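Local coordinates for RabGDI protein (Plasmodium falciparum 3D7, PDB 3P1W), which probably acts as a Rab GDP-dissociation inhibitor, holding prenylated Rab GTPases in their GDP-bound state and assisting their cycling between membranes and cytosol, at residues Ile233-Tyr236 against Met237-Ser241; Asn335-Pro338 against Glu339-Gln342; Ser437-Glu440 against Thr441-Asp445; Leu446-Ile449 against Trp450-Trp454. All coordinates share one frame; numbering follows the deposited sequence. Where two conformers were deposited one is given.

Interaction 1: Ile233-Tyr236 against Met237-Ser241; sequences IKLY and MQSIS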
# COMPACT_ATOMS: atom_id res chain seq x y z
N ILE A 233 11.39 0.85 13.07
CA ILE A 233 12.64 1.41 12.53
C ILE A 233 13.65 0.29 12.32
O ILE A 233 14.24 0.19 11.25
CB ILE A 233 13.21 2.54 13.43
CG1 ILE A 233 12.22 3.71 13.46
CG2 ILE A 233 14.56 3.05 12.89
CD1 ILE A 233 12.64 4.89 14.31
N LYS A 234 13.81 -0.59 13.31
CA LYS A 234 14.69 -1.74 13.14
C LYS A 234 14.29 -2.61 11.95
O LYS A 234 15.13 -3.06 11.18
CB LYS A 234 14.76 -2.60 14.41
CG LYS A 234 16.00 -3.49 14.42
CD LYS A 234 16.21 -4.17 15.77
CE LYS A 234 15.14 -5.20 16.05
NZ LYS A 234 14.94 -6.14 14.90
N LEU A 235 12.99 -2.84 11.79
CA LEU A 235 12.48 -3.64 10.67
C LEU A 235 12.81 -3.03 9.32
O LEU A 235 13.18 -3.76 8.40
CB LEU A 235 10.97 -3.86 10.80
CG LEU A 235 10.34 -4.84 9.79
CD1 LEU A 235 10.72 -6.30 10.09
CD2 LEU A 235 8.83 -4.67 9.78
N TYR A 236 12.67 -1.71 9.19
CA TYR A 236 13.06 -1.02 7.97
C TYR A 236 14.54 -1.31 7.69
O TYR A 236 14.93 -1.74 6.59
CB TYR A 236 12.85 0.48 8.14
CG TYR A 236 13.02 1.29 6.89
CD1 TYR A 236 11.91 1.65 6.10
CD2 TYR A 236 14.27 1.71 6.47
CE1 TYR A 236 12.07 2.38 4.95
CE2 TYR A 236 14.43 2.46 5.33
CZ TYR A 236 13.32 2.81 4.56
OH TYR A 236 13.49 3.56 3.41
N MET A 237 15.35 -1.06 8.71
CA MET A 237 16.80 -1.26 8.62
C MET A 237 17.19 -2.70 8.22
O MET A 237 18.06 -2.88 7.37
CB MET A 237 17.46 -0.88 9.94
CG MET A 237 17.37 0.60 10.26
SD MET A 237 18.09 0.98 11.88
CE MET A 237 19.82 0.80 11.51
N GLN A 238 16.55 -3.69 8.83
CA GLN A 238 16.77 -5.12 8.50
C GLN A 238 16.32 -5.46 7.08
O GLN A 238 16.97 -6.25 6.39
CB GLN A 238 16.00 -6.03 9.44
CG GLN A 238 16.55 -6.11 10.86
CD GLN A 238 15.68 -6.97 11.77
OE1 GLN A 238 16.17 -7.53 12.75
NE2 GLN A 238 14.39 -7.07 11.46
N SER A 239 15.20 -4.85 6.66
CA SER A 239 14.58 -5.14 5.37
C SER A 239 15.43 -4.77 4.15
O SER A 239 15.22 -5.33 3.07
CB SER A 239 13.20 -4.46 5.27
OG SER A 239 12.32 -4.95 6.28
N ILE A 240 16.35 -3.82 4.32
CA ILE A 240 17.24 -3.39 3.23
C ILE A 240 18.21 -4.49 2.81
O ILE A 240 18.51 -4.64 1.63
CB ILE A 240 18.08 -2.15 3.63
CG1 ILE A 240 17.33 -0.86 3.26
CG2 ILE A 240 19.41 -2.15 2.90
CD1 ILE A 240 18.25 0.30 2.94
N SER A 241 18.67 -5.27 3.78
CA SER A 241 19.76 -6.23 3.57
C SER A 241 19.45 -7.28 2.49
O SER A 241 20.37 -7.75 1.81
CB SER A 241 20.14 -6.92 4.89
OG SER A 241 19.21 -7.92 5.22
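Ser-239 and Leu-235 meet one turn apart on the helix 226-243, where the serine hydroxyl folds back on the carbonyl of the preceding turn. Among the polar contacts, the carbonyl oxygen of Leu-235 is gripped twice: Ser-239 OG donates to Leu-235 O at 2.6 Å, and Ser-239 N reaches the same oxygen at 2.9 Å. The two donors come from opposite faces of the carbonyl plane, the hydroxyl from well above it. Chi1 of -62° keeps Ser-239 OG beside its own backbone N, and this makes the double grip possible. Farther round the helix, Lys-234 leaves with CG opposite its backbone N (chi1 -160°), then bends at chi3 and chi4 and brings its ammonium back over the next turn; Lys-234 NZ makes a weak hydrogen bond of 2.8 Å to Gln-238 OE1. The backbone bonds of the helix accompany them, such as Met-237 N to Ile-233 O at 3.0 Å. The apolar part is slighter: Ile-233 CG2 lies 4.2 Å from Met-237 SD. In a separate van der Waals contact Leu-235 CD1 comes within 4.0 Å of Gln-238 NE2, the two side chains crossing nearly at right angles. Ile-233 and Met-237 pack on helix 158-173, through Phe-167 and Tyr-168 among others. Tyr-236 is buried against Val-213 of helix 203-213, while Leu-235 and Ser-239 touch Leu-97 of strand 96-97.

Interaction 2: Asn335-Pro338 against Glu339-Gln342; sequences NPIP and ETNQ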
# COMPACT_ATOMS: atom_id res chain seq x y z
N ASN A 335 11.15 10.53 -18.89
CA ASN A 335 12.43 10.33 -18.20
C ASN A 335 12.20 10.05 -16.73
O ASN A 335 11.10 10.30 -16.23
CB ASN A 335 13.28 11.59 -18.33
CG ASN A 335 13.88 11.74 -19.72
OD1 ASN A 335 14.68 10.89 -20.17
ND2 ASN A 335 13.49 12.80 -20.41
N PRO A 336 13.23 9.53 -16.02
CA PRO A 336 13.07 9.39 -14.57
C PRO A 336 12.72 10.70 -13.87
O PRO A 336 12.98 11.79 -14.40
CB PRO A 336 14.46 8.90 -14.11
CG PRO A 336 15.09 8.29 -15.34
CD PRO A 336 14.59 9.15 -16.47
N ILE A 337 12.16 10.59 -12.67
CA ILE A 337 11.87 11.76 -11.84
C ILE A 337 13.19 12.51 -11.55
O ILE A 337 14.13 11.91 -11.03
CB ILE A 337 11.20 11.37 -10.52
CG1 ILE A 337 9.79 10.79 -10.76
CG2 ILE A 337 11.09 12.56 -9.58
CD1 ILE A 337 9.12 10.23 -9.50
N PRO A 338 13.24 13.82 -11.83
CA PRO A 338 14.47 14.57 -11.51
C PRO A 338 14.88 14.40 -10.04
O PRO A 338 14.02 14.29 -9.15
CB PRO A 338 14.09 16.02 -11.84
CG PRO A 338 13.07 15.85 -12.96
CD PRO A 338 12.25 14.66 -12.53
N GLU A 339 16.19 14.31 -9.80
CA GLU A 339 16.73 14.23 -8.43
C GLU A 339 16.43 12.90 -7.70
O GLU A 339 16.41 12.85 -6.45
CB GLU A 339 16.28 15.43 -7.58
CG GLU A 339 16.33 16.82 -8.29
CD GLU A 339 17.70 17.18 -8.93
OE1 GLU A 339 18.76 16.80 -8.38
OE2 GLU A 339 17.71 17.88 -9.97
N THR A 340 16.20 11.83 -8.45
CA THR A 340 16.08 10.50 -7.88
C THR A 340 17.15 9.60 -8.50
O THR A 340 16.97 8.38 -8.60
CB THR A 340 14.68 9.91 -8.11
OG1 THR A 340 14.43 9.81 -9.51
CG2 THR A 340 13.64 10.79 -7.48
N ASN A 341 18.27 10.20 -8.90
CA ASN A 341 19.44 9.45 -9.32
C ASN A 341 19.14 8.53 -10.51
O ASN A 341 19.70 7.44 -10.63
CB ASN A 341 19.97 8.69 -8.09
CG ASN A 341 20.41 9.64 -6.98
OD1 ASN A 341 21.47 10.29 -7.09
ND2 ASN A 341 19.59 9.79 -5.95
N GLN A 342 18.25 8.99 -11.39
CA GLN A 342 17.85 8.26 -12.58
C GLN A 342 17.32 6.86 -12.26
O GLN A 342 17.43 5.94 -13.08
CB GLN A 342 19.01 8.19 -13.61
CG GLN A 342 19.45 9.56 -14.17
CD GLN A 342 18.33 10.27 -14.94
OE1 GLN A 342 17.73 11.23 -14.43
NE2 GLN A 342 18.05 9.80 -16.15
O HOH W 1 12.80 8.08 -11.11
O HOH W 2 16.79 11.31 -11.67
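Thr-340 closes a type II beta turn on Ile-337 with both its backbone and its hydroxyl. Of the direct hydrogen bonds, the one from the side chain is shorter: Thr-340 OG1 donates to Ile-337 O at 2.6 Å, whereas the turn's own bond, Thr-340 N to Ile-337 O, is weak at 3.3 Å. The hydroxyl stands between the backbone N and the carbonyl carbon (chi1 61°), which points it at the Ile-337 carbonyl, only 17° out of its plane. Two waters extend the network. One accepts from Ile-337 N and donates to Thr-340 OG1 at 2.9 Å, so this hydroxyl both gives and receives. The other donates to Ile-337 O and to Gln-342 OE1 and accepts from Gln-342 N at 2.8 Å, linking the turn to the residues that follow it. The apolar contact is Ile-337 CG2 against the methyl Thr-340 CG2 at 3.7 Å. In a van der Waals contact, the Gln-342 amide, brought round by a bend at chi2, comes to the CG-CD edge of the Pro-336 ring, Gln-342 NE2 3.4 Å from Pro-336 CG. The turn belongs to the connection between strands 320-333 and 346-350; Ile-337 packs on Ile-348 and on Ile-363 and Leu-365 of strand 361-367, Thr-340 on Ile-140 of strand 138-142.

Interaction 3: Ser437-Glu440 against Thr441-Asp445; sequences SHFE and TATND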
# COMPACT_ATOMS: atom_id res chain seq x y z
N SER A 437 1.68 4.66 -0.28
CA SER A 437 2.39 4.14 -1.46
C SER A 437 2.94 2.73 -1.18
O SER A 437 3.61 2.13 -2.03
CB SER A 437 3.52 5.12 -1.80
OG SER A 437 4.25 5.44 -0.62
N HIS A 438 2.68 2.25 0.03
CA HIS A 438 3.12 0.93 0.44
C HIS A 438 1.93 0.17 1.00
O HIS A 438 0.82 0.73 1.19
CB HIS A 438 4.28 0.99 1.46
CG HIS A 438 4.09 1.99 2.56
ND1 HIS A 438 3.41 1.69 3.73
CD2 HIS A 438 4.52 3.26 2.70
CE1 HIS A 438 3.42 2.74 4.52
NE2 HIS A 438 4.09 3.72 3.92
N PHE A 439 2.14 -1.11 1.30
CA PHE A 439 1.01 -2.04 1.45
C PHE A 439 0.52 -2.23 2.89
O PHE A 439 -0.51 -2.89 3.12
CB PHE A 439 1.40 -3.39 0.85
CG PHE A 439 0.28 -4.11 0.15
CD1 PHE A 439 0.20 -4.09 -1.23
CD2 PHE A 439 -0.64 -4.88 0.88
CE1 PHE A 439 -0.82 -4.77 -1.89
CE2 PHE A 439 -1.66 -5.54 0.25
CZ PHE A 439 -1.77 -5.49 -1.13
N GLU A 440 1.22 -1.69 3.87
CA GLU A 440 0.98 -2.06 5.28
C GLU A 440 -0.48 -1.90 5.71
O GLU A 440 -1.05 -2.79 6.34
CB GLU A 440 1.86 -1.26 6.25
CG GLU A 440 1.64 -1.71 7.69
CD GLU A 440 2.14 -0.76 8.74
OE1 GLU A 440 2.82 0.24 8.40
OE2 GLU A 440 1.84 -1.04 9.93
N THR A 441 -1.05 -0.74 5.42
CA THR A 441 -2.40 -0.47 5.90
C THR A 441 -3.44 -1.40 5.25
O THR A 441 -4.45 -1.73 5.88
CB THR A 441 -2.78 1.00 5.75
OG1 THR A 441 -2.76 1.38 4.38
CG2 THR A 441 -1.80 1.89 6.56
N ALA A 442 -3.20 -1.84 4.02
CA ALA A 442 -4.05 -2.83 3.38
C ALA A 442 -3.92 -4.16 4.09
O ALA A 442 -4.92 -4.83 4.36
CB ALA A 442 -3.74 -2.99 1.91
N THR A 443 -2.69 -4.57 4.35
CA THR A 443 -2.45 -5.85 5.05
C THR A 443 -3.08 -5.81 6.46
O THR A 443 -3.70 -6.81 6.90
CB THR A 443 -0.95 -6.17 5.16
OG1 THR A 443 -0.35 -6.04 3.87
CG2 THR A 443 -0.74 -7.62 5.69
N ASN A 444 -2.94 -4.69 7.16
CA ASN A 444 -3.56 -4.52 8.48
C ASN A 444 -5.07 -4.76 8.45
O ASN A 444 -5.61 -5.45 9.33
CB ASN A 444 -3.29 -3.16 9.08
CG ASN A 444 -1.80 -2.97 9.50
OD1 ASN A 444 -1.05 -3.93 9.63
ND2 ASN A 444 -1.41 -1.72 9.70
N ASP A 445 -5.74 -4.20 7.45
CA ASP A 445 -7.18 -4.37 7.31
C ASP A 445 -7.54 -5.82 7.07
O ASP A 445 -8.42 -6.35 7.74
CB ASP A 445 -7.72 -3.51 6.17
CG ASP A 445 -9.24 -3.64 6.00
OD1 ASP A 445 -9.98 -3.49 7.00
OD2 ASP A 445 -9.68 -3.88 4.85
O HOH W 3 -1.75 0.28 2.14
O HOH W 4 0.47 1.42 4.13
O HOH W 5 1.54 -3.51 11.06
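Phe-439 and Thr-443 meet at the N-terminal end of helix 440-454, their side chains crossing at about a right angle. The threonine hydroxyl comes to the edge of the phenyl ring, near its plane, with Thr-443 OG1 3.2 Å from Phe-439 CD2. Beside it, the methyl Ala-442 CB approaches the ring obliquely, 3.7 Å from Phe-439 CE2. Chi1 of -50° turns Thr-443 OG1 back along the helix, where it also bonds Phe-439 O at 3.2 Å from high above the carbonyl plane, while Thr-443 N supplies the straight helical bond to that oxygen. On another side of the first turn, chi1 of -177° swings the extended Glu-440 chain away from its own N-H, and it crosses Asn-444 with the carboxylate and amide planes almost perpendicular at 84°. Their direct link, Asn-444 ND2 to Glu-440 OE2, is weak at 3.3 Å, and a water donating to Glu-440 OE2 and Asn-444 OD1 reinforces it. The stronger partner of this carboxylate is Arg-232, salt-bridged to Glu-440 OE1. A further water donates to His-438 O and Thr-441 OG1 and accepts from Ala-442 N at 3.2 Å, serving an early helix N-H; Thr-441 OG1 is also bonded to Asp-434. Phe-439 touches Leu-102 of helix 101-108 and Leu-30 and Ile-34 of helix 30-41, and Thr-443 continues the packing on helix 101-108.

Interaction 4: Leu446-Ile449 against Trp450-Trp454; sequences LLQI and WENLW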
# COMPACT_ATOMS: atom_id res chain seq x y z
N LEU A 446 -6.87 -6.49 6.13
CA LEU A 446 -7.19 -7.90 5.87
C LEU A 446 -6.86 -8.78 7.06
O LEU A 446 -7.60 -9.71 7.36
CB LEU A 446 -6.58 -8.41 4.55
CG LEU A 446 -5.08 -8.69 4.42
CD1 LEU A 446 -4.81 -10.12 4.93
CD2 LEU A 446 -4.64 -8.56 2.96
N LEU A 447 -5.79 -8.45 7.79
CA LEU A 447 -5.49 -9.18 9.04
C LEU A 447 -6.57 -9.01 10.11
O LEU A 447 -6.88 -9.96 10.83
CB LEU A 447 -4.13 -8.80 9.59
CG LEU A 447 -2.97 -9.37 8.76
CD1 LEU A 447 -1.66 -8.83 9.30
CD2 LEU A 447 -2.98 -10.91 8.78
N GLN A 448 -7.11 -7.80 10.24
CA GLN A 448 -8.21 -7.53 11.17
C GLN A 448 -9.44 -8.35 10.76
O GLN A 448 -10.09 -8.98 11.60
CB GLN A 448 -8.53 -6.02 11.21
CG GLN A 448 -9.42 -5.56 12.38
CD GLN A 448 -9.82 -4.08 12.29
OE1 GLN A 448 -10.68 -3.69 11.49
NE2 GLN A 448 -9.21 -3.25 13.12
N ILE A 449 -9.77 -8.35 9.47
CA ILE A 449 -10.88 -9.18 8.99
C ILE A 449 -10.63 -10.66 9.35
O ILE A 449 -11.51 -11.30 9.96
CB ILE A 449 -11.11 -9.02 7.49
CG1 ILE A 449 -11.66 -7.61 7.21
CG2 ILE A 449 -12.03 -10.13 6.96
CD1 ILE A 449 -11.73 -7.23 5.73
N TRP A 450 -9.44 -11.19 9.04
CA TRP A 450 -9.10 -12.58 9.39
C TRP A 450 -9.28 -12.90 10.89
O TRP A 450 -9.92 -13.91 11.24
CB TRP A 450 -7.66 -12.93 8.96
CG TRP A 450 -7.33 -14.37 9.25
CD1 TRP A 450 -6.75 -14.88 10.39
CD2 TRP A 450 -7.60 -15.49 8.41
NE1 TRP A 450 -6.64 -16.25 10.30
CE2 TRP A 450 -7.16 -16.65 9.09
CE3 TRP A 450 -8.17 -15.63 7.14
CZ2 TRP A 450 -7.27 -17.91 8.55
CZ3 TRP A 450 -8.28 -16.91 6.60
CH2 TRP A 450 -7.83 -18.02 7.30
N GLU A 451 -8.72 -12.06 11.75
CA GLU A 451 -8.85 -12.22 13.20
C GLU A 451 -10.31 -12.40 13.64
O GLU A 451 -10.61 -13.23 14.53
CB GLU A 451 -8.26 -11.02 13.95
CG GLU A 451 -8.45 -11.06 15.49
CD GLU A 451 -7.71 -9.93 16.24
OE1 GLU A 451 -7.33 -8.92 15.63
OE2 GLU A 451 -7.52 -10.06 17.47
N ASN A 452 -11.20 -11.61 13.05
CA ASN A 452 -12.61 -11.56 13.45
C ASN A 452 -13.50 -12.58 12.78
O ASN A 452 -14.60 -12.84 13.26
CB ASN A 452 -13.14 -10.15 13.24
CG ASN A 452 -12.59 -9.18 14.26
OD1 ASN A 452 -12.91 -9.27 15.44
ND2 ASN A 452 -11.75 -8.25 13.83
N LEU A 453 -13.03 -13.15 11.67
CA LEU A 453 -13.70 -14.28 11.04
C LEU A 453 -13.61 -15.49 11.94
O LEU A 453 -14.60 -16.17 12.16
CB LEU A 453 -13.06 -14.66 9.70
CG LEU A 453 -13.22 -13.81 8.44
CD1 LEU A 453 -12.32 -14.40 7.35
CD2 LEU A 453 -14.65 -13.77 7.96
N TRP A 454 -12.42 -15.78 12.46
CA TRP A 454 -12.21 -17.00 13.23
C TRP A 454 -11.79 -16.76 14.68
O TRP A 454 -11.54 -17.72 15.42
CB TRP A 454 -11.18 -17.88 12.52
CG TRP A 454 -11.46 -17.99 11.05
CD1 TRP A 454 -10.69 -17.51 10.03
CD2 TRP A 454 -12.62 -18.59 10.45
NE1 TRP A 454 -11.29 -17.79 8.82
CE2 TRP A 454 -12.47 -18.45 9.05
CE3 TRP A 454 -13.75 -19.23 10.95
CZ2 TRP A 454 -13.42 -18.94 8.15
CZ3 TRP A 454 -14.69 -19.71 10.05
CH2 TRP A 454 -14.52 -19.57 8.67
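Ile-449 and Leu-453 run alongside each other in the same direction, an i to i+4 pair on the C-terminal part of helix 440-454. This is the buried, closely packed flank, where both residues lie against Phe-428 of strand 427-429; Ile-449 CG2 is 4.1 Å from Leu-453 CG, a normal van der Waals contact. Trp-450 is also buried, directed by chi1 of -177° toward Leu-38 and Leu-39 of helix 30-41, with its ring meeting that of Tyr-42. The looser flank belongs to the polar residues: Gln-448 is the exposed one, Glu-451 is only partly covered, and Asn-452 lies at the border, still touching Phe-428. Gln-448 and Asn-452 extend in parallel, but their amide planes are turned 70° apart and the amides do not pair; the nearest side-chain approach is Gln-448 CG to Asn-452 ND2 at 3.8 Å. Asn-452 instead uses its amide on the helix backbone. Asn-452 ND2 donates to Gln-448 O at 2.9 Å from above the carbonyl plane, and Asn-452 N reaches that oxygen at 3.2 Å from the opposite face.

From the N terminus the four contacts follow in series; each joins adjoining segments and closes no long loop, and none nests in or crosses another. Interaction 1 runs along more than two turns of helix 226-243, beside helix 158-173. Interaction 2 closes only a four-residue turn in the connection from strand 320-333 to strand 346-350, its centre about 24 Å from that of interaction 1. Interaction 3 starts helix 440-454 and interaction 4, adjoining it in sequence, carries that helix to its end. Arg-232, just ahead of Ile-233, salt-bridges Glu-440 and so ties helix 226-243 to the start of helix 440-454. Interactions 2 and 4, about 40 Å apart between centres, lie on opposite sides of the chain's centre.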